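Local coordinates for protein succinylglutamate desuccinylase (Vibrio parahaemolyticus, PDB 2BCO) that probably hydrolyses N-succinylglutamate to succinate and glutamate with one zinc ion per subunit, as the last step of arginine degradation by the AST pathway, at residues A[41-46]-A[90-95]; A[186-191]-A[235-240]; A[264-269]-A[321-326]. All blocks are in the same frame, centred on the assembly; numbering follows the deposited sequence.

Contact 1 (A[41-46]-A[90-95]); sequences VLEVIP and RCLFII
Val44 and Phe93 meet on the closely packed face of this antiparallel strand pair, where CG2 of Val44 comes to 3.6 Å from CE1 of Phe93 at the rim of the ring, near its plane. Phe93 has CG anti to its own carbonyl carbon (chi1 -68°), which leans the ring back toward Cys91, its CD1-CE1 side reaching Val44. Leu42 and Cys91 share this face, and helix 68-81 packs against Leu42 and Phe93. Between the strands, Leu42 and Phe93 exchange two backbone hydrogen bonds, the shorter running 2.7 Å from Phe93 N to Leu42 O; Val44 and Cys91 exchange two more.

The other face is apolar at one end, with Val41 CG1 4.0 Å from Leu92 CD1, and turns polar toward partly exposed Ile45 and Arg90. There Glu43 OE2 accepts from Arg90 NE at 3.1 Å, a salt bridge bent to 141° at the hydrogen. The guanidinium comes from above the carboxylate, the planes 89° apart, and the second bond, from NH2, is weak. Tyr37 holds Glu43 OE1; Asn55 and the Phe140 carbonyl take Arg90 NH1. The buried carboxylate is probably kept ionised, its charge shared between Arg90 and the Tyr37 hydroxyl rather than met by a flat bidentate pair.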
loop_
_atom_site.group_PDB
_atom_site.type_symbol
_atom_site.label_atom_id
_atom_site.label_comp_id
_atom_site.label_asym_id
_atom_site.label_seq_id
_atom_site.Cartn_x
_atom_site.Cartn_y
_atom_site.Cartn_z
ATOM N N VAL A 41 13.800 -0.866 -9.631
ATOM C CA VAL A 41 12.686 -0.798 -10.562
ATOM C C VAL A 41 12.824 -1.974 -11.523
ATOM O O VAL A 41 13.734 -2.012 -12.346
ATOM C CB VAL A 41 12.703 0.537 -11.329
ATOM C CG1 VAL A 41 11.503 0.629 -12.264
ATOM C CG2 VAL A 41 12.695 1.699 -10.325
ATOM N N LEU A 42 11.926 -2.943 -11.401
ATOM C CA LEU A 42 11.995 -4.130 -12.245
ATOM C C LEU A 42 10.661 -4.385 -12.924
ATOM O O LEU A 42 9.644 -4.542 -12.251
ATOM C CB LEU A 42 12.356 -5.355 -11.391
ATOM C CG LEU A 42 13.104 -6.571 -11.977
ATOM C CD1 LEU A 42 12.557 -7.857 -11.343
ATOM C CD2 LEU A 42 12.959 -6.637 -13.487
ATOM N N GLU A 43 10.650 -4.417 -14.250
ATOM C CA GLU A 43 9.412 -4.706 -14.958
ATOM C C GLU A 43 9.428 -6.168 -15.381
ATOM O O GLU A 43 10.470 -6.699 -15.759
ATOM C CB GLU A 43 9.258 -3.829 -16.194
ATOM C CG GLU A 43 7.873 -3.935 -16.813
ATOM C CD GLU A 43 7.654 -2.947 -17.934
ATOM O OE1 GLU A 43 7.882 -1.731 -17.711
ATOM O OE2 GLU A 43 7.250 -3.381 -19.032
ATOM N N VAL A 44 8.278 -6.822 -15.297
ATOM C CA VAL A 44 8.172 -8.218 -15.690
ATOM C C VAL A 44 7.029 -8.300 -16.692
ATOM O O VAL A 44 5.889 -7.965 -16.377
ATOM C CB VAL A 44 7.892 -9.124 -14.464
ATOM C CG1 VAL A 44 7.879 -10.585 -14.874
ATOM C CG2 VAL A 44 8.957 -8.898 -13.405
ATOM N N ILE A 45 7.348 -8.723 -17.909
ATOM C CA ILE A 45 6.358 -8.838 -18.971
ATOM C C ILE A 45 6.114 -10.310 -19.304
ATOM O O ILE A 45 7.059 -11.090 -19.420
ATOM C CB ILE A 45 6.841 -8.104 -20.248
ATOM C CG1 ILE A 45 7.089 -6.625 -19.932
ATOM C CG2 ILE A 45 5.815 -8.262 -21.373
ATOM C CD1 ILE A 45 7.625 -5.822 -21.103
ATOM N N PRO A 46 4.840 -10.705 -19.449
ATOM C CA PRO A 46 4.477 -12.088 -19.770
ATOM C C PRO A 46 4.877 -12.474 -21.195
ATOM O O PRO A 46 5.032 -11.619 -22.064
ATOM C CB PRO A 46 2.961 -12.099 -19.596
ATOM C CG PRO A 46 2.697 -10.964 -18.667
ATOM C CD PRO A 46 3.634 -9.912 -19.172
ATOM N N ARG A 90 1.517 -8.365 -16.498
ATOM C CA ARG A 90 2.652 -7.467 -16.657
ATOM C C ARG A 90 2.789 -6.782 -15.299
ATOM O O ARG A 90 1.805 -6.287 -14.755
ATOM C CB ARG A 90 2.360 -6.453 -17.767
ATOM C CG ARG A 90 3.443 -5.405 -17.973
ATOM C CD ARG A 90 3.324 -4.769 -19.348
ATOM N NE ARG A 90 4.164 -3.585 -19.486
ATOM C CZ ARG A 90 3.746 -2.344 -19.269
ATOM N NH1 ARG A 90 2.496 -2.115 -18.899
ATOM N NH2 ARG A 90 4.580 -1.327 -19.435
ATOM N N CYS A 91 3.996 -6.772 -14.741
ATOM C CA CYS A 91 4.215 -6.168 -13.428
ATOM C C CYS A 91 5.376 -5.183 -13.391
ATOM O O CYS A 91 6.298 -5.248 -14.201
ATOM C CB CYS A 91 4.494 -7.253 -12.380
ATOM S SG CYS A 91 3.318 -8.624 -12.303
ATOM N N LEU A 92 5.315 -4.270 -12.432
ATOM C CA LEU A 92 6.373 -3.296 -12.228
ATOM C C LEU A 92 6.681 -3.354 -10.739
ATOM O O LEU A 92 5.901 -2.841 -9.927
ATOM C CB LEU A 92 5.916 -1.883 -12.608
ATOM C CG LEU A 92 7.025 -0.834 -12.452
ATOM C CD1 LEU A 92 8.118 -1.119 -13.464
ATOM C CD2 LEU A 92 6.485 0.569 -12.647
ATOM N N PHE A 93 7.795 -3.997 -10.382
ATOM C CA PHE A 93 8.198 -4.126 -8.985
ATOM C C PHE A 93 9.052 -2.951 -8.578
ATOM O O PHE A 93 10.028 -2.594 -9.252
ATOM C CB PHE A 93 8.972 -5.430 -8.737
ATOM C CG PHE A 93 8.129 -6.678 -8.884
ATOM C CD1 PHE A 93 7.963 -7.282 -10.121
ATOM C CD2 PHE A 93 7.482 -7.227 -7.784
ATOM C CE1 PHE A 93 7.158 -8.426 -10.266
ATOM C CE2 PHE A 93 6.674 -8.370 -7.912
ATOM C CZ PHE A 93 6.514 -8.968 -9.161
ATOM N N ILE A 94 8.696 -2.351 -7.458
ATOM C CA ILE A 94 9.426 -1.197 -7.010
ATOM C C ILE A 94 9.856 -1.290 -5.558
ATOM O O ILE A 94 9.074 -1.675 -4.684
ATOM C CB ILE A 94 8.566 0.090 -7.191
ATOM C CG1 ILE A 94 8.220 0.292 -8.668
ATOM C CG2 ILE A 94 9.310 1.309 -6.654
ATOM C CD1 ILE A 94 7.311 1.490 -8.910
ATOM N N ILE A 95 11.119 -0.975 -5.319
ATOM C CA ILE A 95 11.643 -0.902 -3.966
ATOM C C ILE A 95 11.968 0.587 -3.937
ATOM O O ILE A 95 13.014 1.011 -4.415
ATOM C CB ILE A 95 12.945 -1.705 -3.767
ATOM C CG1 ILE A 95 12.671 -3.203 -3.859
ATOM C CG2 ILE A 95 13.553 -1.375 -2.404
ATOM C CD1 ILE A 95 13.922 -4.037 -3.842
#

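Contact 2 (A[186-191]-A[235-240]); sequences DSAHIE and TAFDLA
Ala188 and Ala240 bring two helices together at very close range, their CB atoms 3.5 Å apart. The apolar contacts spread from this point. The methyl of Ala240 sits against the backbone of Ala188, 3.3 Å from its CA, an approach that rests on the small size of both residues. Phe237, with CG anti to the backbone N (chi1 163°), swings its ring past this pair, which brings CD1 to 4.1 Å from Ala188 CB. Ile190 runs beside it, pointing the same way, and its CD1 reaches the same ring atom obliquely at 4.2 Å. Met218 of strand 214-220 touches both Ile190 and Phe237, which ties the pair to the strand that carries Glu219, the predicted active-site residue. At the outer end, Ala236 CB lies 3.6 Å from His189 CD2, again oblique to the ring.

Across the segments the polar contacts involve backbone carbonyls and a water. No direct hydrogen bond joins the two; one water donates to both Ser187 O and Ala236 O, bridging two carbonyls that could not bond to each other. Within 186-191 the helix ends in a Schellman motif, His189 being the residue of positive phi that leaves the helix. Its ring is held by an internal bond from ND1, which donates to Asp186 O at 3.2 Å with the carbonyl oxygen in the ring plane; the same oxygen also accepts from His189 N. The imidazole thus closes over its own helix end, and its CD2 side is turned to Ala236.

Direct attraction here is therefore almost wholly van der Waals, with specificity coming from shape. The small alanine side chains allow the close spacing of helices 179-188 and 235-245 here, and the water supplies the protons that neither carbonyl can offer.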
loop_
_atom_site.group_PDB
_atom_site.type_symbol
_atom_site.label_atom_id
_atom_site.label_comp_id
_atom_site.label_asym_id
_atom_site.label_seq_id
_atom_site.Cartn_x
_atom_site.Cartn_y
_atom_site.Cartn_z
ATOM N N ASP A 186 -10.177 -10.581 -0.147
ATOM C CA ASP A 186 -10.721 -11.750 0.525
ATOM C C ASP A 186 -9.817 -12.966 0.364
ATOM O O ASP A 186 -9.538 -13.673 1.329
ATOM C CB ASP A 186 -12.134 -12.045 -0.002
ATOM C CG ASP A 186 -13.124 -10.931 0.326
ATOM O OD1 ASP A 186 -14.236 -10.930 -0.234
ATOM O OD2 ASP A 186 -12.795 -10.055 1.149
ATOM N N SER A 187 -9.343 -13.200 -0.851
ATOM C CA SER A 187 -8.465 -14.337 -1.084
ATOM C C SER A 187 -7.161 -14.186 -0.313
ATOM O O SER A 187 -6.600 -15.178 0.148
ATOM C CB SER A 187 -8.162 -14.491 -2.578
ATOM O OG SER A 187 -9.330 -14.875 -3.282
ATOM N N ALA A 188 -6.691 -12.945 -0.169
ATOM C CA ALA A 188 -5.443 -12.662 0.540
ATOM C C ALA A 188 -5.614 -12.746 2.040
ATOM O O ALA A 188 -4.633 -12.743 2.771
ATOM C CB ALA A 188 -4.917 -11.279 0.164
ATOM N N HIS A 189 -6.860 -12.814 2.492
ATOM C CA HIS A 189 -7.160 -12.902 3.916
ATOM C C HIS A 189 -6.876 -11.603 4.663
ATOM O O HIS A 189 -6.578 -11.623 5.859
ATOM C CB HIS A 189 -6.378 -14.047 4.561
ATOM C CG HIS A 189 -6.921 -15.405 4.248
ATOM N ND1 HIS A 189 -7.796 -15.634 3.204
ATOM C CD2 HIS A 189 -6.702 -16.613 4.820
ATOM C CE1 HIS A 189 -8.087 -16.917 3.147
ATOM N NE2 HIS A 189 -7.435 -17.538 4.117
ATOM N N ILE A 190 -6.969 -10.478 3.955
ATOM C CA ILE A 190 -6.758 -9.172 4.571
ATOM C C ILE A 190 -7.995 -8.970 5.440
ATOM O O ILE A 190 -9.124 -8.945 4.949
ATOM C CB ILE A 190 -6.655 -8.065 3.504
ATOM C CG1 ILE A 190 -5.495 -8.390 2.559
ATOM C CG2 ILE A 190 -6.418 -6.711 4.164
ATOM C CD1 ILE A 190 -4.101 -8.297 3.234
ATOM N N GLU A 191 -7.775 -8.853 6.739
ATOM C CA GLU A 191 -8.860 -8.731 7.698
ATOM C C GLU A 191 -9.833 -7.578 7.527
ATOM O O GLU A 191 -11.011 -7.722 7.841
ATOM C CB GLU A 191 -8.271 -8.723 9.104
ATOM C CG GLU A 191 -7.488 -9.997 9.399
ATOM C CD GLU A 191 -6.731 -9.932 10.705
ATOM O OE1 GLU A 191 -7.358 -9.599 11.734
ATOM O OE2 GLU A 191 -5.512 -10.225 10.709
ATOM N N THR A 235 1.622 -15.484 4.823
ATOM C CA THR A 235 1.497 -16.554 3.847
ATOM C C THR A 235 0.242 -16.452 2.967
ATOM O O THR A 235 0.320 -16.603 1.750
ATOM C CB THR A 235 1.515 -17.929 4.554
ATOM O OG1 THR A 235 2.753 -18.070 5.262
ATOM C CG2 THR A 235 1.363 -19.070 3.548
ATOM N N ALA A 236 -0.911 -16.200 3.573
ATOM C CA ALA A 236 -2.153 -16.099 2.810
ATOM C C ALA A 236 -2.077 -14.949 1.803
ATOM O O ALA A 236 -2.480 -15.085 0.651
ATOM C CB ALA A 236 -3.337 -15.902 3.759
ATOM N N PHE A 237 -1.561 -13.811 2.239
ATOM C CA PHE A 237 -1.437 -12.692 1.330
ATOM C C PHE A 237 -0.498 -13.017 0.166
ATOM O O PHE A 237 -0.817 -12.755 -0.995
ATOM C CB PHE A 237 -0.897 -11.454 2.057
ATOM C CG PHE A 237 -0.369 -10.408 1.125
ATOM C CD1 PHE A 237 -1.228 -9.522 0.497
ATOM C CD2 PHE A 237 0.993 -10.345 0.831
ATOM C CE1 PHE A 237 -0.744 -8.586 -0.412
ATOM C CE2 PHE A 237 1.487 -9.416 -0.078
ATOM C CZ PHE A 237 0.613 -8.535 -0.699
ATOM N N ASP A 238 0.673 -13.552 0.492
ATOM C CA ASP A 238 1.680 -13.877 -0.512
ATOM C C ASP A 238 1.189 -14.845 -1.585
ATOM O O ASP A 238 1.545 -14.712 -2.759
ATOM C CB ASP A 238 2.926 -14.448 0.174
ATOM C CG ASP A 238 4.023 -14.802 -0.804
ATOM O OD1 ASP A 238 4.538 -13.900 -1.485
ATOM O OD2 ASP A 238 4.373 -15.993 -0.895
ATOM N N LEU A 239 0.381 -15.817 -1.169
ATOM C CA LEU A 239 -0.181 -16.819 -2.071
ATOM C C LEU A 239 -1.210 -16.140 -2.972
ATOM O O LEU A 239 -1.276 -16.401 -4.172
ATOM C CB LEU A 239 -0.848 -17.924 -1.254
ATOM C CG LEU A 239 -0.959 -19.328 -1.854
ATOM C CD1 LEU A 239 -1.599 -20.258 -0.830
ATOM C CD2 LEU A 239 -1.780 -19.301 -3.120
ATOM N N ALA A 240 -2.015 -15.267 -2.380
ATOM C CA ALA A 240 -3.025 -14.546 -3.143
ATOM C C ALA A 240 -2.309 -13.648 -4.157
ATOM O O ALA A 240 -2.753 -13.516 -5.293
ATOM C CB ALA A 240 -3.901 -13.712 -2.210
HETATM O O HOH W 1 -4.537 -17.031 0.033
#

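Contact 3 (A[264-269]-A[321-326]); sequences RTIVRL and QRAALM
Arg264 and selenomethionine Met326 lie side by side at one end of this antiparallel pair, pointing the same way. Met326 can be followed outward. Its CB lies 3.5 Å from Arg264 O and touches Arg264 CG. Its CG lies over one face of the guanidinium, 4.2 Å from its plane and over its centre, while meeting Ile266 CG1. Bends at chi2 and chi3 (-63° and -89°) turn the chain through SE, and the terminal CE ends 3.9 Å from Arg264 NH2. The arginine folds over its neighbour because CG stands between the backbone N and the carbonyl carbon (chi1 55°); the chain then runs extended, and NE makes a salt bridge with Glu308.

Ile266 continues this buried face, its CB 4.1 Å from that of Ala324. Here the pairing breaks step. Ile266 N donates to Ala324 O, but Ile266 O accepts from Ala323 N at 2.7 Å, so two alanines stand opposite one isoleucine: a classic beta bulge. Beyond it Val267 pairs with Arg322, and Arg268 N bonds Gln321 O. Thr265, Val267, Leu325 and Arg322 occupy the more open face, where, within 321-326, Leu325 CD2 lies over one face of the Arg322 guanidinium, offset toward the rim. The side chain of Arg322 is about 9 Å from that of Glu219, the predicted active-site residue.

In this pair of the barrel-sandwich hybrid domain, the bulge takes in an extra residue while Ile266 keeps backbone bonds through both N and O, and a methylene of Met326 packs on one face of a guanidinium whose charge is met at NE by Glu308.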
loop_
_atom_site.group_PDB
_atom_site.type_symbol
_atom_site.label_atom_id
_atom_site.label_comp_id
_atom_site.label_asym_id
_atom_site.label_seq_id
_atom_site.Cartn_x
_atom_site.Cartn_y
_atom_site.Cartn_z
ATOM N N ARG A 264 -15.687 10.090 10.903
ATOM C CA ARG A 264 -15.292 11.489 10.880
ATOM C C ARG A 264 -13.781 11.638 10.923
ATOM O O ARG A 264 -13.058 10.724 11.328
ATOM C CB ARG A 264 -15.953 12.264 12.025
ATOM C CG ARG A 264 -15.718 11.718 13.414
ATOM C CD ARG A 264 -16.854 12.157 14.333
ATOM N NE ARG A 264 -16.661 11.712 15.708
ATOM C CZ ARG A 264 -15.796 12.257 16.555
ATOM N NH1 ARG A 264 -15.042 13.277 16.170
ATOM N NH2 ARG A 264 -15.677 11.776 17.782
ATOM N N THR A 265 -13.313 12.797 10.477
ATOM C CA THR A 265 -11.891 13.093 10.439
ATOM C C THR A 265 -11.555 14.129 11.513
ATOM O O THR A 265 -12.212 15.163 11.610
ATOM C CB THR A 265 -11.489 13.611 9.032
ATOM O OG1 THR A 265 -10.071 13.812 8.970
ATOM C CG2 THR A 265 -12.196 14.917 8.728
ATOM N N ILE A 266 -10.543 13.837 12.326
ATOM C CA ILE A 266 -10.120 14.728 13.404
ATOM C C ILE A 266 -9.024 15.691 12.940
ATOM O O ILE A 266 -7.986 15.264 12.436
ATOM C CB ILE A 266 -9.581 13.918 14.615
ATOM C CG1 ILE A 266 -10.628 12.902 15.079
ATOM C CG2 ILE A 266 -9.198 14.862 15.747
ATOM C CD1 ILE A 266 -11.966 13.510 15.454
ATOM N N VAL A 267 -9.250 16.987 13.127
ATOM C CA VAL A 267 -8.276 17.998 12.726
ATOM C C VAL A 267 -7.794 18.831 13.918
ATOM O O VAL A 267 -8.605 19.352 14.683
ATOM C CB VAL A 267 -8.874 18.961 11.678
ATOM C CG1 VAL A 267 -7.801 19.918 11.178
ATOM C CG2 VAL A 267 -9.484 18.173 10.525
ATOM N N ARG A 268 -6.476 18.957 14.065
ATOM C CA ARG A 268 -5.889 19.734 15.161
ATOM C C ARG A 268 -6.118 21.233 14.966
ATOM O O ARG A 268 -5.633 21.832 14.002
ATOM C CB ARG A 268 -4.386 19.455 15.266
ATOM C CG ARG A 268 -3.677 20.198 16.396
ATOM C CD ARG A 268 -2.222 19.768 16.482
ATOM N NE ARG A 268 -1.506 20.348 17.618
ATOM C CZ ARG A 268 -0.297 19.947 18.018
ATOM N NH1 ARG A 268 0.329 18.966 17.374
ATOM N NH2 ARG A 268 0.291 20.520 19.061
ATOM N N LEU A 269 -6.859 21.830 15.897
ATOM C CA LEU A 269 -7.180 23.251 15.849
ATOM C C LEU A 269 -6.266 24.130 16.697
ATOM O O LEU A 269 -5.948 25.253 16.305
ATOM C CB LEU A 269 -8.633 23.473 16.284
ATOM C CG LEU A 269 -9.684 23.714 15.199
ATOM C CD1 LEU A 269 -9.447 25.078 14.560
ATOM C CD2 LEU A 269 -9.635 22.602 14.157
ATOM N N GLN A 321 -3.703 20.152 10.222
ATOM C CA GLN A 321 -3.688 18.868 9.518
ATOM C C GLN A 321 -4.528 17.859 10.307
ATOM O O GLN A 321 -4.953 18.147 11.427
ATOM C CB GLN A 321 -2.254 18.350 9.382
ATOM C CG GLN A 321 -1.342 19.245 8.564
ATOM C CD GLN A 321 -1.800 19.381 7.126
ATOM O OE1 GLN A 321 -1.811 18.405 6.370
ATOM N NE2 GLN A 321 -2.187 20.593 6.740
ATOM N N ARG A 322 -4.770 16.680 9.742
ATOM C CA ARG A 322 -5.576 15.696 10.454
ATOM C C ARG A 322 -4.741 14.907 11.446
ATOM O O ARG A 322 -3.622 14.488 11.142
ATOM C CB ARG A 322 -6.282 14.742 9.484
ATOM C CG ARG A 322 -5.477 13.551 8.987
ATOM C CD ARG A 322 -6.438 12.553 8.353
ATOM N NE ARG A 322 -5.782 11.406 7.733
ATOM C CZ ARG A 322 -4.987 10.556 8.376
ATOM N NH1 ARG A 322 -4.731 10.721 9.673
ATOM N NH2 ARG A 322 -4.456 9.532 7.719
ATOM N N ALA A 323 -5.299 14.716 12.640
ATOM C CA ALA A 323 -4.625 13.993 13.709
ATOM C C ALA A 323 -5.112 12.555 13.842
ATOM O O ALA A 323 -4.437 11.723 14.450
ATOM C CB ALA A 323 -4.826 14.725 15.021
ATOM N N ALA A 324 -6.278 12.263 13.278
ATOM C CA ALA A 324 -6.826 10.912 13.362
ATOM C C ALA A 324 -8.056 10.678 12.492
ATOM O O ALA A 324 -8.687 11.609 11.988
ATOM C CB ALA A 324 -7.166 10.579 14.820
ATOM N N LEU A 325 -8.382 9.403 12.337
ATOM C CA LEU A 325 -9.531 8.975 11.563
ATOM C C LEU A 325 -10.415 8.204 12.524
ATOM O O LEU A 325 -9.922 7.453 13.354
ATOM C CB LEU A 325 -9.079 8.055 10.429
ATOM C CG LEU A 325 -9.372 8.426 8.969
ATOM C CD1 LEU A 325 -9.551 9.925 8.793
ATOM C CD2 LEU A 325 -8.220 7.920 8.108
HETATM N N MSE A 326 -11.717 8.429 12.453
HETATM C CA MSE A 326 -12.654 7.693 13.289
HETATM C C MSE A 326 -13.422 6.884 12.259
HETATM O O MSE A 326 -14.009 7.440 11.334
HETATM C CB MSE A 326 -13.594 8.642 14.034
HETATM C CG MSE A 326 -12.916 9.546 15.050
HETATM SE SE MSE A 326 -12.092 8.555 16.478
HETATM C CE MSE A 326 -13.608 8.462 17.686
#

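How the contacts relate
The three contacts come in series along the chain, each closing before the next opens. Contacts 1 and 2 sit about 21 Å apart between centres, and helix 68-81 touches side chains of both: Leu42 and Phe93 in the first, Phe237 in the second. Contact 3 lies farther off, about 36 Å from contact 1 and about 30 Å from contact 2 between centres. Segment 90-95 and contact 2 fall in the catalytic range, contact 3 in the hybrid one. Strand 258-267 is the next regular element after helix 235-245, so the chain passes there between the ranges. Contacts 2 and 3 each place a side chain within 10 Å of that of Glu219, consistent with both domains bordering the active site.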